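Local atomic coordinates of lactate racemase (Thermoanaerobacterium thermosaccharolyticum, PDB entry 2YJG), a protein that catalyses the interconversion of the D- and L-isomers of lactate, using a nickel pincer complex derived from nicotinic acid mononucleotide as its cofactor. Residues R365-H370 and M387-A392; K371-T376 and L399-S404. All blocks are in the same frame, centred on the assembly; numbering follows the deposited sequence.

Interaction 1 (R365-H370 and M387-A392); sequences RILINH and MFMTPA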
loop_
_atom_site.group_PDB
_atom_site.type_symbol
_atom_site.label_atom_id
_atom_site.label_comp_id
_atom_site.label_asym_id
_atom_site.label_seq_id
_atom_site.Cartn_x
_atom_site.Cartn_y
_atom_site.Cartn_z
ATOM N N ARG A 365 29.285 10.541 -29.404
ATOM C CA ARG A 365 30.634 11.005 -29.003
ATOM C C ARG A 365 31.597 9.797 -29.063
ATOM O O ARG A 365 32.682 9.870 -29.658
ATOM C CB ARG A 365 30.610 11.620 -27.603
ATOM C CG ARG A 365 31.929 12.079 -27.150
ATOM C CD ARG A 365 31.893 12.554 -25.758
ATOM N NE ARG A 365 31.895 11.416 -24.813
ATOM C CZ ARG A 365 31.279 11.387 -23.645
ATOM N NH1 ARG A 365 30.507 12.396 -23.217
ATOM N NH2 ARG A 365 31.353 10.289 -22.917
ATOM N N ILE A 366 31.171 8.651 -28.507
ATOM C CA ILE A 366 32.027 7.447 -28.523
ATOM C C ILE A 366 32.322 6.958 -29.907
ATOM O O ILE A 366 33.446 6.803 -30.255
ATOM C CB ILE A 366 31.417 6.331 -27.669
ATOM C CG1 ILE A 366 31.321 6.852 -26.274
ATOM C CG2 ILE A 366 32.305 5.033 -27.643
ATOM C CD1 ILE A 366 30.504 5.931 -25.357
ATOM N N LEU A 367 31.299 6.786 -30.721
ATOM C CA LEU A 367 31.406 6.196 -32.003
ATOM C C LEU A 367 32.096 7.069 -33.046
ATOM O O LEU A 367 32.432 6.592 -34.150
ATOM C CB LEU A 367 29.994 5.787 -32.468
ATOM C CG LEU A 367 29.174 4.789 -31.669
ATOM C CD1 LEU A 367 27.771 4.536 -32.322
ATOM C CD2 LEU A 367 29.939 3.486 -31.590
ATOM N N ILE A 368 32.247 8.361 -32.765
ATOM C CA ILE A 368 32.982 9.234 -33.674
ATOM C C ILE A 368 34.461 8.945 -33.599
ATOM O O ILE A 368 35.103 9.049 -34.621
ATOM C CB ILE A 368 32.755 10.740 -33.389
ATOM C CG1 ILE A 368 31.313 11.123 -33.770
ATOM C CG2 ILE A 368 33.752 11.626 -34.214
ATOM C CD1 ILE A 368 30.921 12.424 -33.148
ATOM N N ASN A 369 34.962 8.526 -32.420
ATOM C CA ASN A 369 36.391 8.269 -32.163
ATOM C C ASN A 369 36.770 6.767 -32.014
ATOM O O ASN A 369 37.974 6.459 -31.872
ATOM C CB ASN A 369 36.817 8.926 -30.849
ATOM C CG ASN A 369 37.016 10.393 -30.935
ATOM O OD1 ASN A 369 36.913 11.015 -31.992
ATOM N ND2 ASN A 369 37.268 11.000 -29.754
ATOM N N HIS A 370 35.772 5.888 -31.950
ATOM C CA HIS A 370 36.007 4.472 -31.608
ATOM C C HIS A 370 35.015 3.589 -32.301
ATOM O O HIS A 370 33.869 3.995 -32.516
ATOM C CB HIS A 370 35.845 4.232 -30.098
ATOM C CG HIS A 370 36.666 5.141 -29.261
ATOM N ND1 HIS A 370 36.179 6.321 -28.743
ATOM C CD2 HIS A 370 37.955 5.048 -28.856
ATOM C CE1 HIS A 370 37.149 6.927 -28.069
ATOM N NE2 HIS A 370 38.222 6.152 -28.086
ATOM N N MET A 387 22.718 1.070 -35.382
ATOM C CA MET A 387 23.338 2.081 -34.533
ATOM C C MET A 387 24.855 2.199 -34.746
ATOM O O MET A 387 25.592 2.638 -33.878
ATOM C CB MET A 387 22.966 1.841 -33.062
ATOM C CG MET A 387 21.466 1.924 -32.851
ATOM S SD MET A 387 20.891 1.674 -31.165
ATOM C CE MET A 387 21.208 3.299 -30.505
ATOM N N PHE A 388 25.281 1.894 -35.962
ATOM C CA PHE A 388 26.655 2.007 -36.381
ATOM C C PHE A 388 27.622 1.267 -35.465
ATOM O O PHE A 388 28.741 1.709 -35.283
ATOM C CB PHE A 388 27.050 3.465 -36.497
ATOM C CG PHE A 388 26.061 4.290 -37.303
ATOM C CD1 PHE A 388 25.847 4.019 -38.625
ATOM C CD2 PHE A 388 25.353 5.306 -36.715
ATOM C CE1 PHE A 388 24.961 4.762 -39.362
ATOM C CE2 PHE A 388 24.472 6.049 -37.437
ATOM C CZ PHE A 388 24.267 5.762 -38.768
ATOM N N MET A 389 27.171 0.156 -34.879
ATOM C CA MET A 389 28.021 -0.717 -34.118
ATOM C C MET A 389 28.070 -2.096 -34.822
ATOM O O MET A 389 27.458 -2.271 -35.901
ATOM C CB MET A 389 27.519 -0.793 -32.705
ATOM C CG MET A 389 27.665 0.518 -32.035
ATOM S SD MET A 389 27.167 0.439 -30.367
ATOM C CE MET A 389 25.353 0.422 -30.504
ATOM N N THR A 390 28.848 -3.034 -34.274
ATOM C CA THR A 390 28.981 -4.357 -34.870
ATOM C C THR A 390 28.621 -5.368 -33.812
ATOM O O THR A 390 29.227 -5.388 -32.687
ATOM C CB THR A 390 30.404 -4.638 -35.345
ATOM O OG1 THR A 390 30.820 -3.634 -36.241
ATOM C CG2 THR A 390 30.508 -6.009 -35.998
ATOM N N PRO A 391 27.625 -6.201 -34.121
ATOM C CA PRO A 391 27.251 -7.254 -33.196
ATOM C C PRO A 391 28.252 -8.423 -33.250
ATOM O O PRO A 391 28.889 -8.650 -34.288
ATOM C CB PRO A 391 25.899 -7.700 -33.722
ATOM C CG PRO A 391 25.958 -7.404 -35.197
ATOM C CD PRO A 391 26.919 -6.306 -35.408
ATOM N N ALA A 392 28.386 -9.125 -32.140
ATOM C CA ALA A 392 29.198 -10.364 -32.093
ATOM C C ALA A 392 28.512 -11.388 -31.228
ATOM O O ALA A 392 27.836 -11.023 -30.249
ATOM C CB ALA A 392 30.604 -10.078 -31.579
#
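Met-387 meets Leu-367 through its backbone: CD1 of Leu-367 lies 3.3 Å from O of Met-387. The Met-387 side chain turns instead to Phe-328, Tyr-329 and Phe-332 of helix 326-333. It is about 11 Å from the side chain of Gln-295, which probably binds substrate, too far to touch it. Phe-388 follows with a positive phi of 54°. It is the C-prime residue of a Schellman motif that ends helix 381-386, with Met-389 N bonded to Val-384 O and Phe-388 N to Lys-385 O. Its CB approaches CD1 of Leu-367 at 4.4 Å, but its ring leads away and packs on Pro-338 and Phe-332. Met-389 makes the closest contact between side chains. Its CG sits 3.8 Å from CD2 of Leu-367 and 4.0 Å from CD1 of the same residue, so both methyls of the leucine lie against one methylene. The two side chains cross at about a right angle. CG of Leu-367 is anti to its carbonyl carbon (chi1 -60°), and the fork of the side chain reaches over to Met-389. Behind it, Ile-366 O accepts from both Asn-369 N and His-370 ND1. Apart from the carbonyl of Met-387, the contact is apolar. One leucine joins helix 357-369 to the turn before strand 390-392; with no polar bond between the segments, the contact probably rests on van der Waals packing and partial burial.

Interaction 2 (K371-T376 and L399-S404); sequences KVIMVT and LKIAES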
loop_
_atom_site.group_PDB
_atom_site.type_symbol
_atom_site.label_atom_id
_atom_site.label_comp_id
_atom_site.label_asym_id
_atom_site.label_seq_id
_atom_site.Cartn_x
_atom_site.Cartn_y
_atom_site.Cartn_z
ATOM N N LYS A 371 35.406 2.348 -32.559
ATOM C CA LYS A 371 34.434 1.335 -32.977
ATOM C C LYS A 371 33.923 0.624 -31.763
ATOM O O LYS A 371 34.713 0.372 -30.858
ATOM C CB LYS A 371 35.135 0.293 -33.865
ATOM C CG LYS A 371 35.823 0.889 -35.051
ATOM C CD LYS A 371 34.917 1.162 -36.183
ATOM C CE LYS A 371 35.657 2.045 -37.254
ATOM N NZ LYS A 371 35.263 1.697 -38.665
ATOM N N VAL A 372 32.638 0.289 -31.737
ATOM C CA VAL A 372 32.074 -0.470 -30.648
ATOM C C VAL A 372 31.535 -1.766 -31.212
ATOM O O VAL A 372 30.880 -1.798 -32.314
ATOM C CB VAL A 372 31.003 0.320 -29.906
ATOM C CG1 VAL A 372 30.316 -0.543 -28.815
ATOM C CG2 VAL A 372 31.624 1.593 -29.301
ATOM N N ILE A 373 31.891 -2.835 -30.519
ATOM C CA ILE A 373 31.392 -4.172 -30.821
ATOM C C ILE A 373 30.541 -4.608 -29.665
ATOM O O ILE A 373 30.986 -4.576 -28.511
ATOM C CB ILE A 373 32.534 -5.233 -31.052
ATOM C CG1 ILE A 373 33.326 -4.879 -32.290
ATOM C CG2 ILE A 373 31.944 -6.673 -31.180
ATOM C CD1 ILE A 373 34.686 -5.424 -32.333
ATOM N N MET A 374 29.300 -4.997 -29.935
ATOM C CA MET A 374 28.460 -5.453 -28.843
ATOM C C MET A 374 28.243 -6.994 -28.904
ATOM O O MET A 374 27.781 -7.540 -29.894
ATOM C CB MET A 374 27.109 -4.732 -28.808
ATOM C CG MET A 374 27.139 -3.235 -28.581
ATOM S SD MET A 374 25.493 -2.561 -28.268
ATOM C CE MET A 374 25.258 -3.027 -26.622
ATOM N N VAL A 375 28.592 -7.666 -27.825
ATOM C CA VAL A 375 28.178 -9.044 -27.545
ATOM C C VAL A 375 26.862 -8.952 -26.818
ATOM O O VAL A 375 26.781 -8.483 -25.688
ATOM C CB VAL A 375 29.275 -9.820 -26.679
ATOM C CG1 VAL A 375 28.816 -11.228 -26.214
ATOM C CG2 VAL A 375 30.638 -9.895 -27.463
ATOM N N THR A 376 25.813 -9.471 -27.475
ATOM C CA THR A 376 24.463 -9.232 -27.090
ATOM C C THR A 376 23.572 -10.328 -27.668
ATOM O O THR A 376 23.989 -11.026 -28.539
ATOM C CB THR A 376 24.035 -7.838 -27.582
ATOM O OG1 THR A 376 22.854 -7.483 -26.912
ATOM C CG2 THR A 376 23.822 -7.787 -29.084
ATOM N N LEU A 399 36.556 -10.385 -30.294
ATOM C CA LEU A 399 38.019 -10.154 -30.341
ATOM C C LEU A 399 38.597 -10.336 -31.735
ATOM O O LEU A 399 39.452 -9.548 -32.151
ATOM C CB LEU A 399 38.748 -11.035 -29.328
ATOM C CG LEU A 399 40.203 -10.661 -29.052
ATOM C CD1 LEU A 399 40.324 -9.156 -28.651
ATOM C CD2 LEU A 399 40.759 -11.556 -27.927
ATOM N N LYS A 400 38.137 -11.359 -32.459
ATOM C CA LYS A 400 38.585 -11.557 -33.867
ATOM C C LYS A 400 38.215 -10.337 -34.739
ATOM O O LYS A 400 39.019 -9.876 -35.586
ATOM C CB LYS A 400 38.022 -12.851 -34.471
ATOM C CG LYS A 400 37.687 -12.817 -35.996
ATOM C CD LYS A 400 36.235 -12.295 -36.326
ATOM C CE LYS A 400 35.583 -12.978 -37.572
ATOM N NZ LYS A 400 35.829 -12.311 -38.925
ATOM N N ILE A 401 37.016 -9.783 -34.516
ATOM C CA ILE A 401 36.588 -8.619 -35.323
ATOM C C ILE A 401 37.519 -7.445 -34.966
ATOM O O ILE A 401 38.082 -6.826 -35.850
ATOM C CB ILE A 401 35.079 -8.254 -35.134
ATOM C CG1 ILE A 401 34.119 -9.355 -35.656
ATOM C CG2 ILE A 401 34.727 -6.983 -35.850
ATOM C CD1 ILE A 401 34.098 -9.499 -37.245
ATOM N N ALA A 402 37.752 -7.219 -33.664
ATOM C CA ALA A 402 38.558 -6.091 -33.194
ATOM C C ALA A 402 39.926 -6.215 -33.797
ATOM O O ALA A 402 40.435 -5.264 -34.343
ATOM C CB ALA A 402 38.653 -6.065 -31.713
ATOM N N GLU A 403 40.513 -7.399 -33.670
ATOM C CA GLU A 403 41.859 -7.650 -34.250
ATOM C C GLU A 403 41.970 -7.325 -35.736
ATOM O O GLU A 403 42.985 -6.789 -36.181
ATOM C CB GLU A 403 42.292 -9.078 -33.945
ATOM C CG GLU A 403 42.587 -9.257 -32.440
ATOM C CD GLU A 403 42.821 -10.702 -31.999
ATOM O OE1 GLU A 403 42.784 -11.621 -32.830
ATOM O OE2 GLU A 403 43.041 -10.911 -30.786
ATOM N N SER A 404 40.931 -7.630 -36.504
ATOM C CA SER A 404 40.876 -7.242 -37.923
ATOM C C SER A 404 40.957 -5.716 -38.132
ATOM O O SER A 404 41.502 -5.247 -39.111
ATOM C CB SER A 404 39.576 -7.738 -38.538
ATOM O OG SER A 404 38.538 -6.796 -38.290
#
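Ile-373 holds CG1 anti to its carbonyl carbon (chi1 -65°), and the extended chi2 of 157° carries CD1 out to helix 395-405. On the helix, Ile-401 has the same first torsion (-65°). This sets its CG2 anti to the backbone N, and CG2 is the branch that meets the strand. The delta methyl of Ile-373 does all the touching from the strand side. It lies 3.8 Å from CG2 of Ile-401 and 4.0 Å from CB of the same residue. It also reaches the backbone, 3.8 Å from N of Ala-402, and the methyl CB of Ala-402 at 4.1 Å. One methyl group therefore rests against the helix surface where Ile-401 joins Ala-402. The two isoleucine side chains meet at a slant. CB of Ile-401 starts toward the strand, but the end of the side chain leads away, so its branch point and CG2 make the contact. At Ala-402 the methyl comes close to the helix backbone. Everything in the contact is apolar except the amide N of Ala-402. Further along the helix, Glu-403 forms a salt bridge with Arg-21, through its OE2 and the NH1 of the arginine.

Strand 371-375 lies inside the parallel sheet, between strands 311-316 and 390-392. Val-312 of strand 311-316 touches both Ile-373 and Ala-402. Val-372 and Met-374 pack on helix 293-305 instead. At this strand helix 395-405 packs on the face of Ile-373 and helix 293-305 on the other, as in an alpha/beta/alpha layer arrangement.

From the N terminus, helix 357-369 runs directly into strand 371-375. The chain then passes through helix 381-386 and returns as strand 390-392 before helix 395-405. Interaction 1 closes the loop from 365-370 to 387-392, and interaction 2 closes the one from 371-376 to 399-404. The segments alternate, so the two loops cross rather than nest. They meet in the parallel sheet, where strands 371-375 and 390-392 are neighbours. Probable backbone bonds join Thr-390 O to Met-374 N and Ala-392 N to Met-374 O, while Leu-367 packs on Val-372. Together they tie helix 357-369 to the turn before the edge strand 390-392, and helix 395-405 to its neighbour 371-375, within the C-terminal family region.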